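Tyrosinase (Burkholderia thailandensis, PDB 5ZRD) catalyses the copper-dependent hydroxylation of monophenols to catechols and probably their oxidation to quinones, and can form catechol derivatives efficiently at acidic pH. Local coordinates at residues Trp117-Glu122 against Asn278-Ala283; Arg217-Gly222 against Leu461-Ile466; Asp121-Thr124 against Ile129-Ile132; Gly302-Asn307 against Pro314-His319; Pro230-Thr233 against Val237-Lys240. All coordinates share one frame; numbering follows the deposited sequence.

Contacts 1 and 4 lie deepest, their centres about 9 and 8 Å from the centre of the chain, and both adjoin the copper site: helix 274-285 supplies one side of contact 1, and helix 315-334 one side of contact 4. Contact 2, also buried, joins helix 205-221 to strand 456-466 of the mixed sheet and meets contact 1 through D279. Contacts 3 and 5 are local, each closing a short loop, their centres about 18 and 17 Å from that of the chain. The chemistry follows this gradient. Aliphatic, sulfur and ring contacts beside buried polar groups prevail inside, whereas waters link the Y123 hydroxyl to the backbone in contact 3 and backbone to backbone in contact 5.

Contact 1 (Trp117-Glu122 against Asn278-Ala283). With CU (copper (II) ion), chain K.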
# COMPACT_ATOMS: atom_id res chain seq x y z
N TRP A 117 -22.23 -39.44 8.23
CA TRP A 117 -23.60 -39.18 8.65
C TRP A 117 -24.47 -39.22 7.41
O TRP A 117 -24.43 -38.31 6.60
CB TRP A 117 -23.74 -37.83 9.36
CG TRP A 117 -25.16 -37.42 9.57
CD1 TRP A 117 -26.27 -38.21 9.69
CD2 TRP A 117 -25.62 -36.08 9.73
NE1 TRP A 117 -27.39 -37.45 9.88
CE2 TRP A 117 -27.02 -36.14 9.95
CE3 TRP A 117 -24.99 -34.84 9.74
CZ2 TRP A 117 -27.80 -34.99 10.12
CZ3 TRP A 117 -25.76 -33.71 9.90
CH2 TRP A 117 -27.14 -33.79 10.10
N ASP A 118 -25.23 -40.29 7.30
CA ASP A 118 -26.17 -40.45 6.21
C ASP A 118 -27.38 -39.52 6.41
O ASP A 118 -28.37 -39.91 7.04
CB ASP A 118 -26.62 -41.91 6.06
CG ASP A 118 -27.33 -42.15 4.72
OD1 ASP A 118 -27.79 -41.17 4.06
OD2 ASP A 118 -27.43 -43.32 4.34
N GLU A 119 -27.29 -38.34 5.79
CA GLU A 119 -28.18 -37.19 6.06
C GLU A 119 -29.58 -37.40 5.49
O GLU A 119 -30.53 -36.70 5.91
CB GLU A 119 -27.59 -35.91 5.44
CG GLU A 119 -26.32 -35.43 6.13
CD GLU A 119 -25.36 -34.60 5.30
OE1 GLU A 119 -24.54 -33.92 5.91
OE2 GLU A 119 -25.44 -34.61 4.04
N THR A 120 -29.69 -38.28 4.51
CA THR A 120 -30.93 -38.51 3.77
C THR A 120 -31.46 -39.93 3.97
O THR A 120 -32.34 -40.36 3.25
CB THR A 120 -30.72 -38.23 2.28
OG1 THR A 120 -29.59 -38.97 1.81
CG2 THR A 120 -30.49 -36.76 1.99
N ASP A 121 -30.93 -40.69 4.91
CA ASP A 121 -31.51 -41.97 5.27
C ASP A 121 -32.79 -41.74 6.09
O ASP A 121 -33.11 -40.61 6.47
CB ASP A 121 -30.52 -42.84 6.10
CG ASP A 121 -30.35 -42.37 7.57
OD1 ASP A 121 -30.97 -41.35 7.99
OD2 ASP A 121 -29.61 -43.04 8.33
N GLU A 122 -33.47 -42.84 6.38
CA GLU A 122 -34.77 -42.88 7.04
C GLU A 122 -34.63 -42.34 8.48
O GLU A 122 -35.50 -41.58 8.95
CB GLU A 122 -35.35 -44.31 7.00
CG GLU A 122 -36.88 -44.40 7.09
CD GLU A 122 -37.68 -43.62 6.04
OE1 GLU A 122 -38.83 -43.22 6.37
OE2 GLU A 122 -37.17 -43.41 4.88
N ASN A 278 -24.32 -26.74 1.55
CA ASN A 278 -24.56 -25.43 2.14
C ASN A 278 -25.74 -25.50 3.12
O ASN A 278 -25.62 -25.00 4.27
CB ASN A 278 -24.77 -24.37 1.07
CG ASN A 278 -23.50 -23.98 0.36
OD1 ASN A 278 -22.43 -24.54 0.64
ND2 ASN A 278 -23.60 -23.04 -0.55
N ASP A 279 -26.84 -26.14 2.73
CA ASP A 279 -28.03 -26.22 3.60
C ASP A 279 -27.72 -26.83 4.96
O ASP A 279 -28.19 -26.32 5.99
CB ASP A 279 -29.16 -27.03 2.94
CG ASP A 279 -29.67 -26.40 1.63
OD1 ASP A 279 -29.50 -25.17 1.39
OD2 ASP A 279 -30.26 -27.15 0.84
N ILE A 280 -26.92 -27.89 4.98
CA ILE A 280 -26.70 -28.67 6.17
C ILE A 280 -25.85 -27.81 7.11
O ILE A 280 -26.07 -27.78 8.28
CB ILE A 280 -26.08 -30.06 5.87
CG1 ILE A 280 -27.05 -31.03 5.18
CG2 ILE A 280 -25.50 -30.70 7.10
CD1 ILE A 280 -28.35 -31.31 5.95
N HIS A 281 -24.84 -27.14 6.57
CA HIS A 281 -24.10 -26.19 7.34
C HIS A 281 -25.03 -25.16 7.98
O HIS A 281 -24.84 -24.81 9.10
CB HIS A 281 -23.11 -25.47 6.42
CG HIS A 281 -21.80 -26.17 6.25
ND1 HIS A 281 -20.68 -25.82 6.98
CD2 HIS A 281 -21.42 -27.13 5.38
CE1 HIS A 281 -19.66 -26.53 6.55
NE2 HIS A 281 -20.09 -27.39 5.61
N LEU A 282 -25.98 -24.58 7.24
CA LEU A 282 -26.76 -23.52 7.83
C LEU A 282 -27.73 -24.09 8.88
O LEU A 282 -27.98 -23.47 9.89
CB LEU A 282 -27.52 -22.75 6.74
CG LEU A 282 -26.68 -22.03 5.70
CD1 LEU A 282 -27.46 -20.88 5.08
CD2 LEU A 282 -25.36 -21.53 6.25
N ALA A 283 -28.31 -25.25 8.64
CA ALA A 283 -29.24 -25.85 9.60
C ALA A 283 -28.52 -26.16 10.92
O ALA A 283 -28.93 -25.72 12.01
CB ALA A 283 -29.84 -27.09 9.01
CU CU K . -18.80 -28.05 4.23
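I280 lays both of its branches against the carboxylate of E119, with CG2 3.6 Å from OE1 and CG1 4.0 Å from CD. The same CG2 also approaches the indole of W117, 4.1 Å from CZ3, obliquely to the ring. Within the loop, E119 CG lies over one face of the W117 indole, 3.7 Å above the plane. I280 CG2 is anti to the backbone N (CG1 chi1 -71°), which directs that methyl at the gap between the tryptophan and the glutamate. The buried carboxylate is probably held in its orientation by the bonds of OE2 to Y241 OH and N322 ND2; the bond of OE1 to H319 ND1 is unusually short and its geometry doubtful. Within the loop, a type I turn from D118 to D121 leads into helix 122-127. One residue on from I280, H281 NE2 binds, at 2.0 Å, a copper that H277 and H320 also bind. The contact thus backs the metal-bearing helix of a type-3 dicopper centre. Helix 274-285 is flanked here by helix 315-334, which touches I280 through H319, and by helices 205-221 and 237-244, which pack against D279.

Contact 2 (Arg217-Gly222 against Leu461-Ile466)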
# COMPACT_ATOMS: atom_id res chain seq x y z
N ARG A 217 -34.69 -31.88 10.64
CA ARG A 217 -35.77 -32.65 9.94
C ARG A 217 -36.57 -31.75 8.99
O ARG A 217 -37.00 -32.17 7.90
CB ARG A 217 -36.71 -33.29 10.96
CG ARG A 217 -36.13 -34.48 11.71
CD ARG A 217 -37.17 -35.04 12.68
NE ARG A 217 -38.27 -35.66 11.93
CZ ARG A 217 -39.53 -35.74 12.35
NH1 ARG A 217 -39.85 -35.47 13.60
NH2 ARG A 217 -40.48 -36.01 11.47
N ALA A 218 -36.77 -30.50 9.41
CA ALA A 218 -37.56 -29.52 8.65
C ALA A 218 -36.80 -29.13 7.38
O ALA A 218 -37.38 -29.02 6.34
CB ALA A 218 -37.84 -28.30 9.49
N TRP A 219 -35.52 -28.84 7.52
CA TRP A 219 -34.68 -28.55 6.37
C TRP A 219 -34.72 -29.71 5.37
O TRP A 219 -34.89 -29.50 4.16
CB TRP A 219 -33.25 -28.30 6.81
CG TRP A 219 -32.91 -26.87 7.14
CD1 TRP A 219 -32.97 -26.27 8.36
CD2 TRP A 219 -32.37 -25.90 6.25
NE1 TRP A 219 -32.51 -24.99 8.29
CE2 TRP A 219 -32.14 -24.72 7.00
CE3 TRP A 219 -32.08 -25.88 4.88
CZ2 TRP A 219 -31.60 -23.57 6.45
CZ3 TRP A 219 -31.56 -24.72 4.33
CH2 TRP A 219 -31.33 -23.58 5.10
N LEU A 220 -34.59 -30.94 5.87
CA LEU A 220 -34.63 -32.12 4.98
C LEU A 220 -36.01 -32.28 4.32
O LEU A 220 -36.11 -32.55 3.12
CB LEU A 220 -34.25 -33.36 5.78
CG LEU A 220 -32.76 -33.47 6.11
CD1 LEU A 220 -32.55 -34.47 7.21
CD2 LEU A 220 -31.97 -33.86 4.88
N LYS A 221 -37.05 -32.11 5.12
CA LYS A 221 -38.40 -32.17 4.59
C LYS A 221 -38.66 -31.06 3.57
O LYS A 221 -39.13 -31.36 2.51
CB LYS A 221 -39.44 -32.05 5.70
CG LYS A 221 -40.83 -32.46 5.25
CD LYS A 221 -41.86 -32.48 6.37
CE LYS A 221 -43.23 -32.95 5.90
NZ LYS A 221 -44.34 -32.25 6.60
N GLY A 222 -38.34 -29.79 3.88
CA GLY A 222 -38.81 -28.65 3.06
C GLY A 222 -40.12 -28.06 3.59
O GLY A 222 -40.79 -27.23 2.94
N LEU A 461 -41.69 -21.41 -3.44
CA LEU A 461 -40.91 -21.89 -4.63
C LEU A 461 -39.59 -22.57 -4.23
O LEU A 461 -39.00 -23.27 -5.04
CB LEU A 461 -40.63 -20.69 -5.51
CG LEU A 461 -41.87 -19.88 -5.91
CD1 LEU A 461 -41.49 -18.75 -6.85
CD2 LEU A 461 -42.92 -20.77 -6.56
N GLY A 462 -39.11 -22.32 -3.01
CA GLY A 462 -37.92 -22.99 -2.50
C GLY A 462 -36.95 -22.03 -1.81
O GLY A 462 -37.27 -20.86 -1.61
N HIS A 463 -35.79 -22.59 -1.40
CA HIS A 463 -34.71 -21.87 -0.72
C HIS A 463 -33.39 -21.96 -1.52
O HIS A 463 -33.19 -22.81 -2.37
CB HIS A 463 -34.53 -22.40 0.70
CG HIS A 463 -33.92 -23.77 0.74
ND1 HIS A 463 -34.68 -24.92 0.81
CD2 HIS A 463 -32.64 -24.17 0.68
CE1 HIS A 463 -33.89 -25.97 0.82
NE2 HIS A 463 -32.63 -25.54 0.73
N LYS A 464 -32.50 -21.03 -1.22
CA LYS A 464 -31.13 -21.04 -1.64
C LYS A 464 -30.28 -20.58 -0.45
O LYS A 464 -30.50 -19.50 0.07
CB LYS A 464 -30.90 -20.11 -2.83
CG LYS A 464 -29.47 -20.01 -3.36
CD LYS A 464 -29.39 -18.95 -4.44
CE LYS A 464 -28.00 -18.68 -4.98
NZ LYS A 464 -27.66 -19.66 -6.02
N SER A 465 -29.32 -21.42 -0.10
CA SER A 465 -28.41 -21.21 0.99
C SER A 465 -27.07 -20.68 0.45
O SER A 465 -26.40 -21.35 -0.30
CB SER A 465 -28.21 -22.50 1.74
OG SER A 465 -29.36 -22.85 2.52
N ILE A 466 -26.69 -19.49 0.87
CA ILE A 466 -25.35 -18.95 0.59
C ILE A 466 -24.49 -19.11 1.85
O ILE A 466 -24.57 -18.33 2.84
CB ILE A 466 -25.42 -17.49 0.12
CG1 ILE A 466 -26.29 -17.28 -1.13
CG2 ILE A 466 -24.02 -16.97 -0.17
CD1 ILE A 466 -27.77 -17.32 -0.87
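W219 drives the edge of its six-membered ring into the notch between H463 and S465. With H463 it forms a T-shaped pair: the indole edge faces one side of the imidazole, the ring planes stand at 77°, and the centroids are 5.2 Å apart. CZ3 is the leading atom, 3.8 Å from H463 NE2. S465 meets the indole near its plane, its OG 3.3 Å from CH2, an approach that suits a hydroxyl oxygen beside weakly positive ring hydrogens. The imidazole reaches this place with CG between the backbone N and the carbonyl carbon (chi1 71°), and its rotation is fixed from two sides, ND1 bonding to Y289 OH and NE2 to D279 OD2. D279 also holds S465 through OD1, so one buried carboxylate sets both polar residues, while W219 NE1 is spent on F287 O. The outer side, partly open to solvent, is far looser. There the partly exposed K221 stays more than 9 Å from the strand, and K464, also partly exposed, points away from the helix, its NZ bound to a citrate that probably came from the crystallisation liquor. The contact joins helix 205-221 to strand 456-466, within this chain an outermost strand of the four-stranded mixed sheet, with I442 of strand 441-450, helix 274-285 and helix 237-244 closing round the tryptophan.

Contact 3 (Asp121-Thr124 against Ile129-Ile132); sequences DEYT and IPSI
Y123 projects from the first turn of helix 122-127 toward the chain that follows it, its CG anti to the backbone N (chi1 -179°), so that the phenol extends from CB alongside I129 and P130. Along the near flank of the ring, CD2 comes first, 4.3 Å from P130 CG. CE2 lies deeper, 3.8 Å from P130 CA, and it approaches the carbonyl carbon of I129 at the ring edge. At the tip the hydroxyl works in both directions: OH donates to water 1 at 2.7 Å and accepts from water 2 at 3.0 Å. Water 1 in turn donates to I129 O, while water 2 takes the N-H of S131, so the hydroxyl reaches I129 O and S131 N, either side of P130, through water. The helix that carries the tyrosine has an Asp N-cap. D121 OD1 accepts from T124 N at 2.6 Å with an angle of 171°, almost in line with the carboxylate C-O bond. T124 adds a lighter touch, its OG1 4.4 Å from P130 CD, and bonds to W117 NE1 and D118 O. Around the tyrosine ring, R15 of helix 14-22 makes a cation-pi contact and H127 brings up its imidazole at about 45°.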
# COMPACT_ATOMS: atom_id res chain seq x y z
N ASP A 121 -30.93 -40.69 4.91
CA ASP A 121 -31.51 -41.97 5.27
C ASP A 121 -32.79 -41.74 6.09
O ASP A 121 -33.11 -40.61 6.47
CB ASP A 121 -30.52 -42.84 6.10
CG ASP A 121 -30.35 -42.37 7.57
OD1 ASP A 121 -30.97 -41.35 7.99
OD2 ASP A 121 -29.61 -43.04 8.33
N GLU A 122 -33.47 -42.84 6.38
CA GLU A 122 -34.77 -42.88 7.04
C GLU A 122 -34.63 -42.34 8.48
O GLU A 122 -35.50 -41.58 8.95
CB GLU A 122 -35.35 -44.31 7.00
CG GLU A 122 -36.88 -44.40 7.09
CD GLU A 122 -37.68 -43.62 6.04
OE1 GLU A 122 -38.83 -43.22 6.37
OE2 GLU A 122 -37.17 -43.41 4.88
N TYR A 123 -33.55 -42.71 9.16
CA TYR A 123 -33.35 -42.27 10.54
C TYR A 123 -33.32 -40.73 10.58
O TYR A 123 -34.09 -40.09 11.34
CB TYR A 123 -32.12 -42.88 11.21
CG TYR A 123 -31.99 -42.41 12.63
CD1 TYR A 123 -32.71 -43.00 13.64
CD2 TYR A 123 -31.26 -41.27 12.95
CE1 TYR A 123 -32.70 -42.51 14.95
CE2 TYR A 123 -31.19 -40.79 14.25
CZ TYR A 123 -31.94 -41.39 15.26
OH TYR A 123 -31.91 -40.95 16.55
N THR A 124 -32.46 -40.14 9.76
CA THR A 124 -32.26 -38.71 9.85
C THR A 124 -33.58 -38.02 9.50
O THR A 124 -33.97 -37.05 10.16
CB THR A 124 -31.08 -38.21 9.00
OG1 THR A 124 -29.85 -38.87 9.30
CG2 THR A 124 -30.85 -36.74 9.21
N ILE A 129 -30.24 -35.86 13.97
CA ILE A 129 -28.86 -36.30 13.98
C ILE A 129 -28.72 -37.53 14.88
O ILE A 129 -29.23 -37.55 15.98
CB ILE A 129 -27.92 -35.16 14.42
CG1 ILE A 129 -28.21 -33.85 13.68
CG2 ILE A 129 -26.46 -35.59 14.28
CD1 ILE A 129 -27.31 -32.74 14.11
N PRO A 130 -27.99 -38.54 14.42
CA PRO A 130 -27.71 -39.69 15.30
C PRO A 130 -27.15 -39.23 16.65
O PRO A 130 -26.27 -38.37 16.66
CB PRO A 130 -26.66 -40.51 14.52
CG PRO A 130 -27.04 -40.26 13.08
CD PRO A 130 -27.49 -38.81 13.06
N SER A 131 -27.61 -39.82 17.76
CA SER A 131 -27.23 -39.31 19.12
C SER A 131 -25.74 -39.52 19.40
O SER A 131 -25.18 -38.82 20.24
CB SER A 131 -28.07 -39.92 20.20
OG SER A 131 -27.88 -41.33 20.20
N ILE A 132 -25.04 -40.41 18.70
CA ILE A 132 -23.59 -40.55 18.97
C ILE A 132 -22.89 -39.23 18.66
O ILE A 132 -21.88 -38.96 19.27
CB ILE A 132 -22.93 -41.73 18.21
CG1 ILE A 132 -21.44 -41.89 18.55
CG2 ILE A 132 -23.11 -41.58 16.71
CD1 ILE A 132 -21.15 -42.09 20.01
O HOH W 1 -31.60 -38.27 16.52
O HOH W 2 -29.34 -42.23 17.51

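Contact 4 (Gly302-Asn307 against Pro314-His319)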
# COMPACT_ATOMS: atom_id res chain seq x y z
N GLY A 302 -23.51 -20.28 15.18
CA GLY A 302 -22.79 -21.51 15.43
C GLY A 302 -21.60 -21.70 14.50
O GLY A 302 -21.53 -21.09 13.44
N ASP A 303 -20.65 -22.52 14.89
CA ASP A 303 -19.43 -22.58 14.14
C ASP A 303 -19.65 -23.09 12.71
O ASP A 303 -19.08 -22.54 11.79
CB ASP A 303 -18.36 -23.38 14.90
CG ASP A 303 -17.89 -22.67 16.14
OD1 ASP A 303 -18.56 -22.87 17.18
OD2 ASP A 303 -16.88 -21.91 16.08
N MET A 304 -20.54 -24.06 12.55
CA MET A 304 -20.83 -24.69 11.24
C MET A 304 -21.50 -23.71 10.26
O MET A 304 -21.56 -24.00 9.08
CB MET A 304 -21.75 -25.91 11.44
CG MET A 304 -21.01 -27.19 11.78
SD MET A 304 -20.04 -27.87 10.41
CE MET A 304 -21.33 -28.39 9.30
N GLY A 305 -21.99 -22.56 10.72
CA GLY A 305 -22.84 -21.68 9.92
C GLY A 305 -22.10 -20.82 8.93
O GLY A 305 -22.74 -20.23 8.09
N GLU A 306 -20.77 -20.73 9.05
CA GLU A 306 -19.91 -19.94 8.20
C GLU A 306 -18.59 -20.72 8.02
O GLU A 306 -18.29 -21.68 8.77
CB GLU A 306 -19.59 -18.58 8.83
CG GLU A 306 -20.66 -17.50 8.63
CD GLU A 306 -21.97 -17.60 9.41
OE1 GLU A 306 -22.04 -18.33 10.40
OE2 GLU A 306 -22.93 -16.91 9.01
N ASN A 307 -17.79 -20.35 7.04
CA ASN A 307 -16.65 -21.17 6.72
C ASN A 307 -15.52 -20.91 7.73
O ASN A 307 -14.57 -21.68 7.82
CB ASN A 307 -16.24 -20.95 5.27
CG ASN A 307 -17.08 -21.74 4.29
OD1 ASN A 307 -17.35 -21.26 3.20
ND2 ASN A 307 -17.50 -22.94 4.68
N PRO A 314 -16.41 -31.20 15.14
CA PRO A 314 -16.23 -32.58 14.65
C PRO A 314 -17.29 -33.04 13.63
O PRO A 314 -16.94 -33.88 12.77
CB PRO A 314 -16.30 -33.46 15.91
CG PRO A 314 -15.79 -32.54 17.01
CD PRO A 314 -16.30 -31.18 16.61
N ILE A 315 -18.52 -32.48 13.72
CA ILE A 315 -19.61 -32.89 12.84
C ILE A 315 -19.28 -32.47 11.41
O ILE A 315 -19.82 -33.04 10.46
CB ILE A 315 -20.99 -32.32 13.26
CG1 ILE A 315 -22.13 -33.14 12.66
CG2 ILE A 315 -21.18 -30.88 12.88
CD1 ILE A 315 -23.45 -32.92 13.39
N PHE A 316 -18.46 -31.43 11.27
CA PHE A 316 -18.00 -31.06 9.92
C PHE A 316 -17.55 -32.29 9.12
O PHE A 316 -17.89 -32.42 7.98
CB PHE A 316 -16.85 -30.08 9.99
CG PHE A 316 -16.32 -29.66 8.64
CD1 PHE A 316 -15.39 -30.44 7.98
CD2 PHE A 316 -16.74 -28.47 8.06
CE1 PHE A 316 -14.91 -30.04 6.75
CE2 PHE A 316 -16.27 -28.07 6.82
CZ PHE A 316 -15.36 -28.86 6.17
N PHE A 317 -16.86 -33.22 9.74
CA PHE A 317 -16.19 -34.30 9.00
C PHE A 317 -17.17 -35.45 8.71
O PHE A 317 -17.06 -36.10 7.65
CB PHE A 317 -14.92 -34.73 9.74
CG PHE A 317 -13.89 -33.65 9.66
CD1 PHE A 317 -13.93 -32.60 10.56
CD2 PHE A 317 -13.05 -33.55 8.58
CE1 PHE A 317 -13.06 -31.54 10.43
CE2 PHE A 317 -12.17 -32.49 8.46
CZ PHE A 317 -12.17 -31.48 9.38
N PHE A 318 -18.12 -35.67 9.61
CA PHE A 318 -19.17 -36.68 9.38
C PHE A 318 -20.06 -36.25 8.20
O PHE A 318 -20.51 -37.06 7.37
CB PHE A 318 -19.97 -36.87 10.67
CG PHE A 318 -19.17 -37.58 11.72
CD1 PHE A 318 -18.30 -36.88 12.53
CD2 PHE A 318 -19.19 -38.95 11.82
CE1 PHE A 318 -17.50 -37.54 13.45
CE2 PHE A 318 -18.42 -39.61 12.76
CZ PHE A 318 -17.57 -38.90 13.57
N HIS A 319 -20.34 -34.95 8.16
CA HIS A 319 -21.13 -34.33 7.12
C HIS A 319 -20.40 -34.40 5.78
O HIS A 319 -20.98 -34.80 4.77
CB HIS A 319 -21.40 -32.87 7.49
CG HIS A 319 -21.80 -32.03 6.34
ND1 HIS A 319 -22.95 -32.25 5.62
CD2 HIS A 319 -21.20 -30.97 5.77
CE1 HIS A 319 -23.06 -31.33 4.69
NE2 HIS A 319 -21.97 -30.55 4.74
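The sulfur of M304 meets F316 at the rim of the ring instead of over its face, a Met-aromatic contact with SD 5.4 Å from the ring centroid and 78° off the normal. It lies in the common central domain of tyrosinases, where helix 315-334 carries the copper ligand H320 and F316 lines the pocket that holds the bound oxygen atom. M304 is bent at chi2 and chi3 (-70° and -69°), which folds the thioether against the start of the helix. SD then rests 3.8 Å from F316 CA, while CG packs on the CG2 methyl of I315 at 3.9 Å. The methionine crosses both side chains at about a right angle. On the helix, F316 CD1 stands 3.5 Å above the centre of the F317 ring, and F316 also stacks on H320; these neighbours probably restrict the rotation of the ring whose edge meets the sulfur. M304 sits in a short 3-10 turn, in which G305 N bonds to G302 O at 3.1 Å, and its own carbonyl accepts from ND1 of the copper ligand H281. At the end of the methionine, CE reaches H319, 4.4 Å from CD2.

Contact 5 (Pro230-Thr233 against Val237-Lys240); sequences PDPT and VYAK
P232 sets its pyrrolidine ring on one face of Y238 in a CH-pi contact, with CG 3.9 Å from the ring centroid and 21° off the normal. The proline is displaced toward the rim on the CD1 side: CG stands 3.6 Å above the ring plane, and CB lies 3.7 Å from CD1. One residue further on, the backbone takes over, as T233 O comes within 3.5 Å of the A239 methyl. The same carbonyl shares water 3 with the helix. This water accepts from A239 N at 3.1 Å and lies 2.7 Å from T233 O, to which it probably donates, although other acceptors compete for its protons. A239 belongs to the first turn of helix 237-244, and the water supplies its N-H with a partner. Y238 stands with CG anti to the backbone N (chi1 177°), its ring extending from the helix to the proline, and L125, L405, L412 and L415 gather round it. T233 is positioned in turn by its hydroxyl, which bonds to K221 O at the end of helix 205-221 and accepts from N235 N in an ST turn, while V237 pairs through its backbone with W219. Far from the copper site, the loop joining helices 205-221 and 237-244 is pinned to the first turn of the second helix by a proline-aromatic CH-pi contact and a water bridge.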
# COMPACT_ATOMS: atom_id res chain seq x y z
N PRO A 230 -42.02 -39.68 6.85
CA PRO A 230 -41.39 -38.35 6.90
C PRO A 230 -41.90 -37.39 5.80
O PRO A 230 -42.04 -36.19 6.07
CB PRO A 230 -39.89 -38.65 6.78
CG PRO A 230 -39.80 -40.00 6.09
CD PRO A 230 -41.05 -40.74 6.52
N ASP A 231 -42.18 -37.94 4.60
CA ASP A 231 -42.70 -37.23 3.41
C ASP A 231 -41.86 -36.03 2.95
O ASP A 231 -42.26 -34.92 3.16
CB ASP A 231 -44.16 -36.78 3.59
CG ASP A 231 -45.14 -37.95 3.70
OD1 ASP A 231 -44.72 -39.12 3.50
OD2 ASP A 231 -46.34 -37.68 4.00
N PRO A 232 -40.70 -36.27 2.34
CA PRO A 232 -39.94 -35.12 1.84
C PRO A 232 -40.66 -34.46 0.66
O PRO A 232 -41.02 -35.15 -0.29
CB PRO A 232 -38.55 -35.67 1.47
CG PRO A 232 -38.71 -37.18 1.43
CD PRO A 232 -39.87 -37.49 2.34
N THR A 233 -40.90 -33.15 0.75
CA THR A 233 -41.34 -32.33 -0.38
C THR A 233 -40.19 -32.17 -1.39
O THR A 233 -39.05 -32.65 -1.18
CB THR A 233 -41.84 -30.95 0.07
OG1 THR A 233 -40.74 -30.06 0.28
CG2 THR A 233 -42.70 -31.01 1.32
N VAL A 237 -33.89 -30.37 1.65
CA VAL A 237 -32.53 -30.77 1.39
C VAL A 237 -32.52 -32.18 0.80
O VAL A 237 -31.64 -32.49 0.02
CB VAL A 237 -31.65 -30.70 2.64
CG1 VAL A 237 -30.21 -31.11 2.31
CG2 VAL A 237 -31.70 -29.30 3.25
N TYR A 238 -33.50 -33.00 1.15
CA TYR A 238 -33.56 -34.33 0.60
C TYR A 238 -33.67 -34.28 -0.93
O TYR A 238 -32.84 -34.90 -1.69
CB TYR A 238 -34.71 -35.12 1.22
CG TYR A 238 -34.90 -36.51 0.67
CD1 TYR A 238 -35.63 -36.73 -0.49
CD2 TYR A 238 -34.33 -37.60 1.30
CE1 TYR A 238 -35.81 -38.02 -0.99
CE2 TYR A 238 -34.49 -38.89 0.81
CZ TYR A 238 -35.24 -39.10 -0.34
OH TYR A 238 -35.39 -40.37 -0.81
N ALA A 239 -34.69 -33.55 -1.38
CA ALA A 239 -34.88 -33.30 -2.82
C ALA A 239 -33.62 -32.70 -3.45
O ALA A 239 -33.31 -33.02 -4.59
CB ALA A 239 -36.05 -32.38 -3.04
N LYS A 240 -32.98 -31.74 -2.78
CA LYS A 240 -31.85 -31.07 -3.39
C LYS A 240 -30.67 -32.05 -3.59
O LYS A 240 -29.99 -32.01 -4.59
CB LYS A 240 -31.44 -29.86 -2.54
CG LYS A 240 -32.24 -28.58 -2.76
CD LYS A 240 -31.38 -27.35 -2.51
CE LYS A 240 -32.09 -26.03 -2.70
NZ LYS A 240 -32.03 -25.57 -4.11
O HOH W 3 -36.95 -32.65 0.48